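Local coordinates for 2OG-Fe dioxygenase family protein (Methylibium petroleiphilum, PDB 3PL0), which probably acts as an iron-dependent dioxygenase of the cupin superfamily, though its substrate is not established, at residues Glu129-Leu134 with Val209-Asp214; Gly140-Glu145 with Val170-Val175; His3-Leu8 with Leu16-Ala21; Ala31-Thr34 with Pro39-Ala42. One frame throughout, in Å; residues are numbered along the deposited sequence. Where two conformers were deposited one is given.

How the interactions relate
Interactions 1 and 2 are buried, and interactions 3 and 4 lie at the surface. The two buried contacts adjoin. Their strands 209-213 and 172-181 are neighbours in the main antiparallel sheet, and F131 of interaction 1 stacks on F172 of interaction 2. Interaction 1 is apolar and aromatic; interaction 2 adds the CB of D171, whose carboxylate bonds S247. Interaction 3 fastens the N-terminal loop to helix 12-22 through a salt bridge and a stacked guanidinium. L16 and L19 of the same helix pack on helix 118-134, which joins it to interaction 1. Interaction 4 links two short helices by one hydrogen bond. It meets interaction 1 where L32 touches V209.

Interaction 1 of 4, residues Glu129-Leu134 with Val209-Asp214; sequences ELFAKL and VLLLDD
Helix segment 129-134 lies over strand 209-213, with their axes 10.8 Å apart at closest approach. The two run in roughly the same direction, at 30° to each other. The backbones stay well separated: the nearest CA atoms, those of F131 and D213, are 8.5 Å apart. Side chains fill the distance between them.

L211 is the central residue on the strand, and its two methyl groups meet different partners. CD1 of L211 meets CD1 of L130 tip to tip at 3.8 Å. L130 gets there with CG anti to its backbone N (chi1 -177°), which directs the branch from the helix toward the strand. The other methyl, CD2 of L211, touches CZ of F131 at 3.8 Å, coming in obliquely to the ring. CE1 of F131 passes 4.4 Å from the carbonyl O of L212, a looser approach.

The contact is entirely buried and holds together by apolar packing. The F131 ring has two further aromatic partners: it stacks on F172 and is edge-to-face with Y245. L130 reaches L19 of helix 12-22 as well. At the end of the strand, D213 forms a salt bridge with R135, just beyond the helix segment. This is helix-on-sheet packing: a helix lies against the antiparallel sheet of the double-stranded beta-helix, the cupin fold of this dioxygenase family.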
loop_
_atom_site.group_PDB
_atom_site.type_symbol
_atom_site.label_atom_id
_atom_site.label_comp_id
_atom_site.label_asym_id
_atom_site.label_seq_id
_atom_site.Cartn_x
_atom_site.Cartn_y
_atom_site.Cartn_z
ATOM N N GLU A 129 4.045 3.013 -14.413
ATOM C CA GLU A 129 5.022 3.002 -15.496
ATOM C C GLU A 129 6.188 2.105 -15.133
ATOM O O GLU A 129 6.669 1.316 -15.951
ATOM C CB GLU A 129 5.515 4.425 -15.797
ATOM C CG GLU A 129 4.567 5.229 -16.676
ATOM C CD GLU A 129 4.879 6.735 -16.681
ATOM O OE1 GLU A 129 5.726 7.172 -15.871
ATOM O OE2 GLU A 129 4.271 7.505 -17.481
ATOM N N LEU A 130 6.612 2.200 -13.877
ATOM C CA LEU A 130 7.707 1.349 -13.362
ATOM C C LEU A 130 7.315 -0.128 -13.387
ATOM O O LEU A 130 8.008 -0.975 -13.989
ATOM C CB LEU A 130 8.058 1.806 -11.969
ATOM C CG LEU A 130 9.228 1.098 -11.256
ATOM C CD1 LEU A 130 9.748 1.928 -10.089
ATOM C CD2 LEU A 130 8.769 -0.238 -10.708
ATOM N N PHE A 131 6.160 -0.427 -12.799
ATOM C CA PHE A 131 5.675 -1.806 -12.743
ATOM C C PHE A 131 5.472 -2.442 -14.144
ATOM O O PHE A 131 5.800 -3.599 -14.346
ATOM C CB PHE A 131 4.384 -1.876 -11.936
ATOM C CG PHE A 131 4.550 -1.655 -10.443
ATOM C CD1 PHE A 131 5.630 -2.187 -9.741
ATOM C CD2 PHE A 131 3.591 -0.995 -9.736
ATOM C CE1 PHE A 131 5.756 -2.019 -8.390
ATOM C CE2 PHE A 131 3.719 -0.813 -8.391
ATOM C CZ PHE A 131 4.790 -1.331 -7.702
ATOM N N ALA A 132 4.972 -1.677 -15.105
ATOM C CA ALA A 132 4.808 -2.177 -16.485
ATOM C C ALA A 132 6.118 -2.537 -17.161
ATOM O O ALA A 132 6.110 -3.354 -18.092
ATOM C CB ALA A 132 4.058 -1.142 -17.352
ATOM N N LYS A 133 7.233 -1.949 -16.723
ATOM C CA LYS A 133 8.544 -2.334 -17.235
ATOM C C LYS A 133 8.957 -3.712 -16.780
ATOM O O LYS A 133 9.760 -4.337 -17.453
ATOM C CB LYS A 133 9.643 -1.337 -16.865
ATOM C CG LYS A 133 9.500 0.044 -17.475
ATOM C CD LYS A 133 9.888 0.065 -18.969
ATOM N N LEU A 134 8.406 -4.223 -15.680
ATOM C CA LEU A 134 8.775 -5.574 -15.227
ATOM C C LEU A 134 7.886 -6.597 -15.870
ATOM O O LEU A 134 8.360 -7.643 -16.319
ATOM C CB LEU A 134 8.588 -5.735 -13.739
ATOM C CG LEU A 134 9.721 -5.294 -12.874
ATOM C CD1 LEU A 134 9.181 -5.086 -11.457
ATOM C CD2 LEU A 134 10.822 -6.339 -12.948
ATOM N N VAL A 209 8.524 4.340 0.328
ATOM C CA VAL A 209 7.668 3.396 -0.398
ATOM C C VAL A 209 8.247 1.981 -0.561
ATOM O O VAL A 209 9.362 1.796 -0.991
ATOM C CB VAL A 209 7.265 3.970 -1.743
ATOM C CG1 VAL A 209 6.235 3.071 -2.380
ATOM C CG2 VAL A 209 6.720 5.381 -1.526
ATOM N N LEU A 210 7.439 0.974 -0.216
ATOM C CA LEU A 210 7.791 -0.403 -0.433
ATOM C C LEU A 210 7.077 -0.856 -1.690
ATOM O O LEU A 210 5.851 -0.878 -1.717
ATOM C CB LEU A 210 7.344 -1.264 0.757
ATOM C CG LEU A 210 7.427 -2.797 0.647
ATOM C CD1 LEU A 210 8.869 -3.208 0.436
ATOM C CD2 LEU A 210 6.824 -3.444 1.902
ATOM N N LEU A 211 7.851 -1.251 -2.685
ATOM C CA LEU A 211 7.364 -1.833 -3.934
ATOM C C LEU A 211 7.448 -3.345 -3.837
ATOM O O LEU A 211 8.486 -3.875 -3.392
ATOM C CB LEU A 211 8.181 -1.337 -5.133
ATOM C CG LEU A 211 8.222 0.207 -5.318
ATOM C CD1 LEU A 211 9.012 0.647 -6.548
ATOM C CD2 LEU A 211 6.772 0.836 -5.315
ATOM N N LEU A 212 6.366 -4.044 -4.204
ATOM C CA LEU A 212 6.269 -5.510 -4.105
ATOM C C LEU A 212 5.772 -6.125 -5.437
ATOM O O LEU A 212 4.827 -5.650 -6.044
ATOM C CB LEU A 212 5.249 -5.922 -3.024
ATOM C CG LEU A 212 5.456 -5.426 -1.591
ATOM C CD1 LEU A 212 4.167 -5.604 -0.763
ATOM C CD2 LEU A 212 6.637 -6.161 -0.909
ATOM N N ASP A 213 6.425 -7.184 -5.878
ATOM C CA ASP A 213 5.907 -8.034 -6.943
ATOM C C ASP A 213 5.072 -9.065 -6.232
ATOM O O ASP A 213 5.567 -10.039 -5.608
ATOM C CB ASP A 213 7.043 -8.673 -7.706
ATOM C CG ASP A 213 6.575 -9.625 -8.790
ATOM O OD1 ASP A 213 5.385 -10.025 -8.841
ATOM O OD2 ASP A 213 7.445 -9.993 -9.587
ATOM N N ASP A 214 3.781 -8.860 -6.331
ATOM C CA ASP A 214 2.825 -9.659 -5.575
ATOM C C ASP A 214 2.796 -11.136 -5.960
ATOM O O ASP A 214 2.204 -11.945 -5.263
ATOM C CB ASP A 214 1.431 -9.066 -5.734
ATOM C CG ASP A 214 0.497 -9.523 -4.669
ATOM O OD1 ASP A 214 0.805 -9.296 -3.462
ATOM O OD2 ASP A 214 -0.527 -10.140 -5.029
#

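Interaction 2 of 4, residues Gly140-Glu145 with Val170-Val175; sequences GRWYIE and VDFVAV
The rings of W142 and F172 meet with their planes almost perpendicular, at 88°, yet they do not form a regular T-shaped pair. The six-membered ring of W142 and the ring of F172 have centroids 5.9 Å apart and approach obliquely. CH2 of W142 lies in the plane of the F172 ring, at its edge, 3.7 Å from CD2 of F172. CH2 of W142 is also 3.8 Å from CE2 of F172, so one corner of the indole rests against the CD2-CE2 edge of the phenyl ring.

D171 adds the second part of the contact. CB of D171 packs 3.8 Å from CZ3 of W142. The carboxylate plane is turned 57° from the indole, and the group touches it through carbon. Its OD2 accepts a hydrogen bond from the backbone N of S247. The indole NE1 likewise bonds outside the pair, to the carbonyl O of G128, which helps fix the rotation of the ring. W142 has chi1 at -72°, with CG anti to the carbonyl carbon, and its far corner comes nearer the other segment than its CB direction alone would suggest.

D171 and F172 both face Y245, as in a classic beta bulge, which is consistent with both neighbours turning toward W142. Strands 141-152 and 172-181 are not paired directly; strand 237-246 lies between them in the antiparallel sheet. From that middle strand Y245 meets W142 edge-to-face. Helix 118-134 borders the pair, with F131 and A132 touching W142 and L134 touching F172.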
loop_
_atom_site.group_PDB
_atom_site.type_symbol
_atom_site.label_atom_id
_atom_site.label_comp_id
_atom_site.label_asym_id
_atom_site.label_seq_id
_atom_site.Cartn_x
_atom_site.Cartn_y
_atom_site.Cartn_z
ATOM N N GLY A 140 -1.949 -2.851 -22.112
ATOM C CA GLY A 140 -1.359 -1.651 -21.524
ATOM C C GLY A 140 -2.227 -0.908 -20.505
ATOM O O GLY A 140 -2.128 0.317 -20.408
ATOM N N ARG A 141 -3.061 -1.631 -19.742
ATOM C CA ARG A 141 -3.924 -1.019 -18.720
ATOM C C ARG A 141 -3.678 -1.621 -17.353
ATOM O O ARG A 141 -3.669 -2.829 -17.204
ATOM C CB ARG A 141 -5.422 -1.214 -19.008
ATOM C CG ARG A 141 -5.959 -0.603 -20.282
ATOM C CD ARG A 141 -7.453 -0.819 -20.345
ATOM N NE ARG A 141 -8.030 -0.466 -21.640
ATOM C CZ ARG A 141 -8.405 0.764 -22.010
ATOM N NH1 ARG A 141 -8.261 1.807 -21.185
ATOM N NH2 ARG A 141 -8.926 0.951 -23.227
ATOM N N TRP A 142 -3.501 -0.780 -16.352
ATOM C CA TRP A 142 -3.552 -1.208 -14.973
ATOM C C TRP A 142 -4.888 -0.841 -14.325
ATOM O O TRP A 142 -5.399 0.266 -14.487
ATOM C CB TRP A 142 -2.441 -0.519 -14.126
ATOM C CG TRP A 142 -1.012 -0.980 -14.351
ATOM C CD1 TRP A 142 0.051 -0.206 -14.715
ATOM C CD2 TRP A 142 -0.505 -2.290 -14.166
ATOM N NE1 TRP A 142 1.192 -0.962 -14.778
ATOM C CE2 TRP A 142 0.870 -2.256 -14.467
ATOM C CE3 TRP A 142 -1.092 -3.508 -13.812
ATOM C CZ2 TRP A 142 1.688 -3.389 -14.367
ATOM C CZ3 TRP A 142 -0.284 -4.628 -13.720
ATOM C CH2 TRP A 142 1.085 -4.560 -13.998
ATOM N N TYR A 143 -5.408 -1.771 -13.544
ATOM C CA TYR A 143 -6.537 -1.552 -12.676
ATOM C C TYR A 143 -5.993 -1.407 -11.270
ATOM O O TYR A 143 -5.393 -2.352 -10.714
ATOM C CB TYR A 143 -7.506 -2.723 -12.757
ATOM C CG TYR A 143 -8.012 -2.886 -14.169
ATOM C CD1 TYR A 143 -7.273 -3.569 -15.112
ATOM C CD2 TYR A 143 -9.201 -2.268 -14.584
ATOM C CE1 TYR A 143 -7.734 -3.683 -16.456
ATOM C CE2 TYR A 143 -9.658 -2.379 -15.870
ATOM C CZ TYR A 143 -8.914 -3.079 -16.806
ATOM O OH TYR A 143 -9.358 -3.193 -18.089
ATOM N N ILE A 144 -6.178 -0.206 -10.732
ATOM C CA ILE A 144 -5.524 0.274 -9.497
ATOM C C ILE A 144 -6.582 0.468 -8.418
ATOM O O ILE A 144 -7.582 1.185 -8.628
ATOM C CB ILE A 144 -4.819 1.655 -9.742
ATOM C CG1 ILE A 144 -3.827 1.539 -10.907
ATOM C CG2 ILE A 144 -4.172 2.209 -8.459
ATOM C CD1 ILE A 144 -3.180 2.856 -11.308
ATOM N N GLU A 145 -6.353 -0.111 -7.254
ATOM C CA GLU A 145 -7.134 0.249 -6.067
ATOM C C GLU A 145 -6.248 1.009 -5.062
ATOM O O GLU A 145 -5.066 0.706 -4.932
ATOM C CB GLU A 145 -7.741 -0.988 -5.421
ATOM C CG GLU A 145 -8.618 -1.824 -6.376
ATOM C CD GLU A 145 -9.471 -2.910 -5.697
ATOM O OE1 GLU A 145 -10.152 -2.614 -4.682
ATOM O OE2 GLU A 145 -9.498 -4.055 -6.224
ATOM N N VAL A 170 -2.889 -9.566 -6.694
ATOM C CA VAL A 170 -2.769 -8.622 -7.788
ATOM C C VAL A 170 -1.429 -8.874 -8.479
ATOM O O VAL A 170 -0.772 -9.863 -8.213
ATOM C CB VAL A 170 -2.900 -7.160 -7.259
ATOM C CG1 VAL A 170 -4.299 -6.903 -6.649
ATOM C CG2 VAL A 170 -1.802 -6.823 -6.209
ATOM N N ASP A 171 -0.982 -7.964 -9.322
ATOM C CA ASP A 171 0.344 -8.076 -9.923
ATOM C C ASP A 171 1.447 -7.396 -9.090
ATOM O O ASP A 171 2.496 -7.995 -8.834
ATOM C CB ASP A 171 0.344 -7.495 -11.316
ATOM C CG ASP A 171 -0.309 -8.438 -12.320
ATOM O OD1 ASP A 171 0.431 -9.275 -12.881
ATOM O OD2 ASP A 171 -1.543 -8.380 -12.461
ATOM N N PHE A 172 1.225 -6.143 -8.731
ATOM C CA PHE A 172 2.183 -5.332 -7.952
ATOM C C PHE A 172 1.466 -4.529 -6.895
ATOM O O PHE A 172 0.284 -4.153 -7.071
ATOM C CB PHE A 172 2.980 -4.381 -8.846
ATOM C CG PHE A 172 3.805 -5.080 -9.858
ATOM C CD1 PHE A 172 5.047 -5.567 -9.534
ATOM C CD2 PHE A 172 3.317 -5.298 -11.147
ATOM C CE1 PHE A 172 5.802 -6.236 -10.460
ATOM C CE2 PHE A 172 4.062 -5.971 -12.068
ATOM C CZ PHE A 172 5.302 -6.441 -11.742
ATOM N N VAL A 173 2.166 -4.348 -5.761
ATOM C CA VAL A 173 1.700 -3.523 -4.671
ATOM C C VAL A 173 2.729 -2.476 -4.282
ATOM O O VAL A 173 3.961 -2.738 -4.312
ATOM C CB VAL A 173 1.333 -4.376 -3.467
ATOM C CG1 VAL A 173 0.859 -3.468 -2.315
ATOM C CG2 VAL A 173 0.233 -5.402 -3.860
ATOM N N ALA A 174 2.241 -1.275 -3.956
ATOM C CA ALA A 174 3.065 -0.265 -3.301
ATOM C C ALA A 174 2.456 0.040 -1.973
ATOM O O ALA A 174 1.279 0.393 -1.891
ATOM C CB ALA A 174 3.140 1.021 -4.105
ATOM N N VAL A 175 3.255 -0.091 -0.924
ATOM C CA VAL A 175 2.880 0.383 0.411
ATOM C C VAL A 175 3.636 1.687 0.685
ATOM O O VAL A 175 4.871 1.691 0.803
ATOM C CB VAL A 175 3.248 -0.623 1.492
ATOM C CG1 VAL A 175 2.821 -0.082 2.891
ATOM C CG2 VAL A 175 2.593 -1.996 1.215
#

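Interaction 3 of 4, residues His3-Leu8 with Leu16-Ala21; sequences HVDIEL and LQRLRA
The charged interaction joins D5 and R18. The arginine presents its NE and NH2 edge to the carboxylate, each N-H to its own oxygen. NE of R18 bonds OD2 of D5 at 2.7 Å, and NH2 of R18 bonds OD1 of D5 at 2.9 Å. Both bonds are nearly straight, at 173° and 176°. Both oxygens are met on their syn side and lie in the guanidinium plane. The two flat groups are nearly coplanar. Two bonds to one rigid group hold the guanidinium against rotation.

The stacking interaction comes from H3. The imidazole stacks on one face of the guanidinium, with centres 3.6 Å apart. CG of H3 sits over the middle of the guanidinium, 3.4 Å from CZ of R18. CB of H3 also comes 3.3 Å from NE of R18, so the overlap runs back along the histidine side chain. R18 therefore has D5 at its edge and H3 on a face. A bend at chi2 (-87°) turns its chain on the way to both.

D5 is the centre of an inverse gamma turn in the loop that precedes helix 12-22. The backbone N of H3 also bonds OE1 of Q22, near the end of that helix. V4 rests on strand 198-201, while L16 and L19 of the helix pack against helix 118-134.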
loop_
_atom_site.group_PDB
_atom_site.type_symbol
_atom_site.label_atom_id
_atom_site.label_comp_id
_atom_site.label_asym_id
_atom_site.label_seq_id
_atom_site.Cartn_x
_atom_site.Cartn_y
_atom_site.Cartn_z
ATOM N N HIS A 3 18.219 -7.007 -0.255
ATOM C CA HIS A 3 18.542 -5.587 -0.107
ATOM C C HIS A 3 17.354 -4.806 0.427
ATOM O O HIS A 3 16.280 -4.877 -0.154
ATOM C CB HIS A 3 18.929 -4.976 -1.462
ATOM C CG HIS A 3 20.219 -5.503 -2.008
ATOM N ND1 HIS A 3 21.444 -4.968 -1.664
ATOM C CD2 HIS A 3 20.474 -6.516 -2.868
ATOM C CE1 HIS A 3 22.399 -5.621 -2.301
ATOM N NE2 HIS A 3 21.839 -6.566 -3.036
ATOM N N VAL A 4 17.577 -4.042 1.505
ATOM C CA VAL A 4 16.589 -3.156 2.042
ATOM C C VAL A 4 17.184 -1.775 1.842
ATOM O O VAL A 4 18.035 -1.348 2.642
ATOM C CB VAL A 4 16.380 -3.424 3.531
ATOM C CG1 VAL A 4 15.344 -2.424 4.117
ATOM C CG2 VAL A 4 15.899 -4.824 3.732
ATOM N N ASP A 5 16.760 -1.080 0.783
ATOM C CA ASP A 5 17.430 0.164 0.355
ATOM C C ASP A 5 16.777 1.348 1.046
ATOM O O ASP A 5 16.249 2.255 0.395
ATOM C CB ASP A 5 17.392 0.292 -1.177
ATOM C CG ASP A 5 18.151 -0.841 -1.857
ATOM O OD1 ASP A 5 19.383 -0.787 -1.822
ATOM O OD2 ASP A 5 17.514 -1.836 -2.335
ATOM N N ILE A 6 16.830 1.332 2.383
ATOM C CA ILE A 6 16.017 2.251 3.194
ATOM C C ILE A 6 16.816 3.487 3.578
ATOM O O ILE A 6 16.257 4.429 4.116
ATOM C CB ILE A 6 15.404 1.525 4.402
ATOM C CG1 ILE A 6 14.291 2.368 5.050
ATOM C CG2 ILE A 6 16.483 1.136 5.405
ATOM C CD1 ILE A 6 13.283 1.513 5.814
ATOM N N GLU A 7 18.100 3.507 3.238
ATOM C CA GLU A 7 18.984 4.644 3.515
ATOM C C GLU A 7 19.373 5.411 2.241
ATOM O O GLU A 7 19.346 6.649 2.220
ATOM C CB GLU A 7 20.251 4.162 4.253
ATOM C CG GLU A 7 19.972 3.252 5.471
ATOM C CD GLU A 7 21.105 3.244 6.503
ATOM O OE1 GLU A 7 22.239 2.853 6.153
ATOM O OE2 GLU A 7 20.848 3.619 7.670
ATOM N N LEU A 8 19.746 4.668 1.195
ATOM C CA LEU A 8 20.175 5.299 -0.045
ATOM C C LEU A 8 19.077 5.237 -1.139
ATOM O O LEU A 8 18.341 4.257 -1.256
ATOM C CB LEU A 8 21.492 4.686 -0.531
ATOM C CG LEU A 8 22.684 4.838 0.437
ATOM C CD1 LEU A 8 23.988 4.535 -0.274
ATOM C CD2 LEU A 8 22.722 6.227 1.043
ATOM N N LEU A 16 14.132 -1.467 -10.731
ATOM C CA LEU A 16 13.695 -2.549 -11.608
ATOM C C LEU A 16 14.544 -3.810 -11.430
ATOM O O LEU A 16 14.002 -4.909 -11.369
ATOM C CB LEU A 16 13.711 -2.110 -13.086
ATOM C CG LEU A 16 12.554 -1.240 -13.576
ATOM C CD1 LEU A 16 12.794 -0.849 -15.034
ATOM C CD2 LEU A 16 11.236 -1.986 -13.476
ATOM N N GLN A 17 15.864 -3.659 -11.346
ATOM C CA GLN A 17 16.729 -4.836 -11.225
ATOM C C GLN A 17 16.411 -5.535 -9.903
ATOM O O GLN A 17 16.354 -6.761 -9.833
ATOM C CB GLN A 17 18.205 -4.454 -11.306
ATOM C CG GLN A 17 18.651 -3.888 -12.674
ATOM C CD GLN A 17 19.118 -4.932 -13.625
ATOM O OE1 GLN A 17 18.813 -6.128 -13.470
ATOM N NE2 GLN A 17 19.933 -4.510 -14.601
ATOM N N ARG A 18 16.193 -4.739 -8.868
ATOM C CA ARG A 18 15.887 -5.269 -7.533
ATOM C C ARG A 18 14.562 -6.067 -7.536
ATOM O O ARG A 18 14.485 -7.156 -7.011
ATOM C CB ARG A 18 15.788 -4.122 -6.525
ATOM C CG ARG A 18 17.133 -3.471 -6.166
ATOM C CD ARG A 18 17.854 -4.214 -4.997
ATOM N NE ARG A 18 18.769 -3.305 -4.287
ATOM C CZ ARG A 18 20.067 -3.195 -4.514
ATOM N NH1 ARG A 18 20.670 -3.907 -5.465
ATOM N NH2 ARG A 18 20.766 -2.316 -3.820
ATOM N N LEU A 19 13.537 -5.505 -8.162
ATOM C CA LEU A 19 12.237 -6.158 -8.226
ATOM C C LEU A 19 12.311 -7.422 -9.020
ATOM O O LEU A 19 11.683 -8.398 -8.651
ATOM C CB LEU A 19 11.189 -5.229 -8.847
ATOM C CG LEU A 19 10.607 -4.199 -7.888
ATOM C CD1 LEU A 19 10.022 -3.026 -8.664
ATOM C CD2 LEU A 19 9.595 -4.903 -6.978
ATOM N N ARG A 20 13.067 -7.426 -10.123
ATOM C CA ARG A 20 13.271 -8.667 -10.843
ATOM C C ARG A 20 14.001 -9.696 -9.985
ATOM O O ARG A 20 13.660 -10.860 -9.959
ATOM C CB ARG A 20 14.134 -8.420 -12.088
ATOM C CG ARG A 20 14.377 -9.655 -12.913
ATOM C CD ARG A 20 13.067 -10.253 -13.429
ATOM N NE ARG A 20 13.348 -11.255 -14.465
ATOM C CZ ARG A 20 12.958 -12.529 -14.451
ATOM N NH1 ARG A 20 12.224 -13.018 -13.472
ATOM N NH2 ARG A 20 13.282 -13.317 -15.467
ATOM N N ALA A 21 15.075 -9.267 -9.347
ATOM C CA ALA A 21 15.948 -10.190 -8.644
ATOM C C ALA A 21 15.372 -10.728 -7.322
ATOM O O ALA A 21 15.528 -11.926 -7.013
ATOM C CB ALA A 21 17.338 -9.525 -8.404
#

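Interaction 4 of 4, residues Ala31-Thr34 with Pro39-Ala42; sequences ALET and PLDA
E33 and L40 make the close part of this contact, where the carboxylate of one helix meets the first turn of the next. OE2 of E33 accepts a hydrogen bond from the backbone N of L40 at 2.9 Å. The bond is bent, with an angle of 152° at the hydrogen. It uses the anti side of the oxygen, and the donor lies 25° out of the carboxylate plane. OE2 of E33 is also 3.2 Å from CA of P39, so the oxygen is seated against the backbone. The aliphatic part of the glutamate packs too: CG of E33 lies 3.7 Å from CG of L40, and the two side chains cross at about a right angle. E33 runs extended beyond CG (chi2 -165°), which carries the carboxylate from helix 29-36 to its neighbour.

P39 holds the N-cap position of helix 40-44. A proline has no side-chain acceptor for the first-turn amides, and here a glutamate from the preceding helix takes the N-H of L40. The negative carboxylate at this helix start would probably interact favourably with the helix dipole.

The outer side is looser. P39 is exposed, and its CB only grazes OE2 of E33 at 3.7 Å. D41 is exposed as well, and its CB points away from helix 29-36. Inward, L32 and L40 both rest on W207, and A42 O bonds OG of S119.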
loop_
_atom_site.group_PDB
_atom_site.type_symbol
_atom_site.label_atom_id
_atom_site.label_comp_id
_atom_site.label_asym_id
_atom_site.label_seq_id
_atom_site.Cartn_x
_atom_site.Cartn_y
_atom_site.Cartn_z
ATOM N N ALA A 31 14.155 9.099 -3.373
ATOM C CA ALA A 31 13.974 8.282 -4.572
ATOM C C ALA A 31 12.568 8.465 -5.155
ATOM O O ALA A 31 12.419 8.530 -6.375
ATOM C CB ALA A 31 14.295 6.797 -4.308
ATOM N N LEU A 32 11.556 8.594 -4.297
ATOM C CA LEU A 32 10.185 8.873 -4.733
ATOM C C LEU A 32 10.042 10.212 -5.425
ATOM O O LEU A 32 9.410 10.320 -6.497
ATOM C CB LEU A 32 9.195 8.803 -3.550
ATOM C CG LEU A 32 7.718 8.794 -3.995
ATOM C CD1 LEU A 32 7.336 7.529 -4.769
ATOM C CD2 LEU A 32 6.775 8.980 -2.832
ATOM N N GLU A 33 10.649 11.229 -4.845
ATOM C CA GLU A 33 10.731 12.542 -5.499
ATOM C C GLU A 33 11.338 12.480 -6.893
ATOM O O GLU A 33 10.820 13.047 -7.836
ATOM C CB GLU A 33 11.646 13.483 -4.725
ATOM C CG GLU A 33 11.048 14.193 -3.639
ATOM C CD GLU A 33 11.941 15.344 -3.204
ATOM O OE1 GLU A 33 13.156 15.122 -3.031
ATOM O OE2 GLU A 33 11.427 16.463 -3.058
ATOM N N THR A 34 12.477 11.818 -6.997
ATOM C CA THR A 34 13.146 11.650 -8.268
ATOM C C THR A 34 12.282 10.842 -9.234
ATOM O O THR A 34 12.133 11.245 -10.375
ATOM C CB THR A 34 14.547 11.021 -8.085
ATOM O OG1 THR A 34 15.310 11.883 -7.241
ATOM C CG2 THR A 34 15.271 10.885 -9.414
ATOM N N PRO A 39 8.110 17.227 -5.780
ATOM C CA PRO A 39 8.806 17.441 -4.521
ATOM C C PRO A 39 7.984 16.981 -3.308
ATOM O O PRO A 39 6.750 16.926 -3.353
ATOM C CB PRO A 39 9.044 18.945 -4.517
ATOM C CG PRO A 39 7.918 19.501 -5.287
ATOM C CD PRO A 39 7.690 18.492 -6.401
ATOM N N LEU A 40 8.667 16.625 -2.236
ATOM C CA LEU A 40 7.978 16.122 -1.065
ATOM C C LEU A 40 6.889 17.078 -0.565
ATOM O O LEU A 40 5.886 16.606 -0.018
ATOM C CB LEU A 40 8.954 15.822 0.062
ATOM C CG LEU A 40 9.848 14.592 -0.160
ATOM C CD1 LEU A 40 10.827 14.457 0.997
ATOM C CD2 LEU A 40 9.024 13.300 -0.342
ATOM N N ASP A 41 7.044 18.399 -0.720
ATOM C CA ASP A 41 6.001 19.327 -0.252
ATOM C C ASP A 41 4.667 19.051 -0.934
ATOM O O ASP A 41 3.608 19.197 -0.318
ATOM C CB ASP A 41 6.415 20.796 -0.454
ATOM C CG ASP A 41 7.538 21.235 0.501
ATOM O OD1 ASP A 41 7.936 20.445 1.391
ATOM O OD2 ASP A 41 8.032 22.373 0.357
ATOM N N ALA A 42 4.719 18.674 -2.226
ATOM C CA ALA A 42 3.488 18.374 -2.965
ATOM C C ALA A 42 2.851 17.086 -2.442
ATOM O O ALA A 42 1.656 16.976 -2.441
ATOM C CB ALA A 42 3.711 18.279 -4.491
#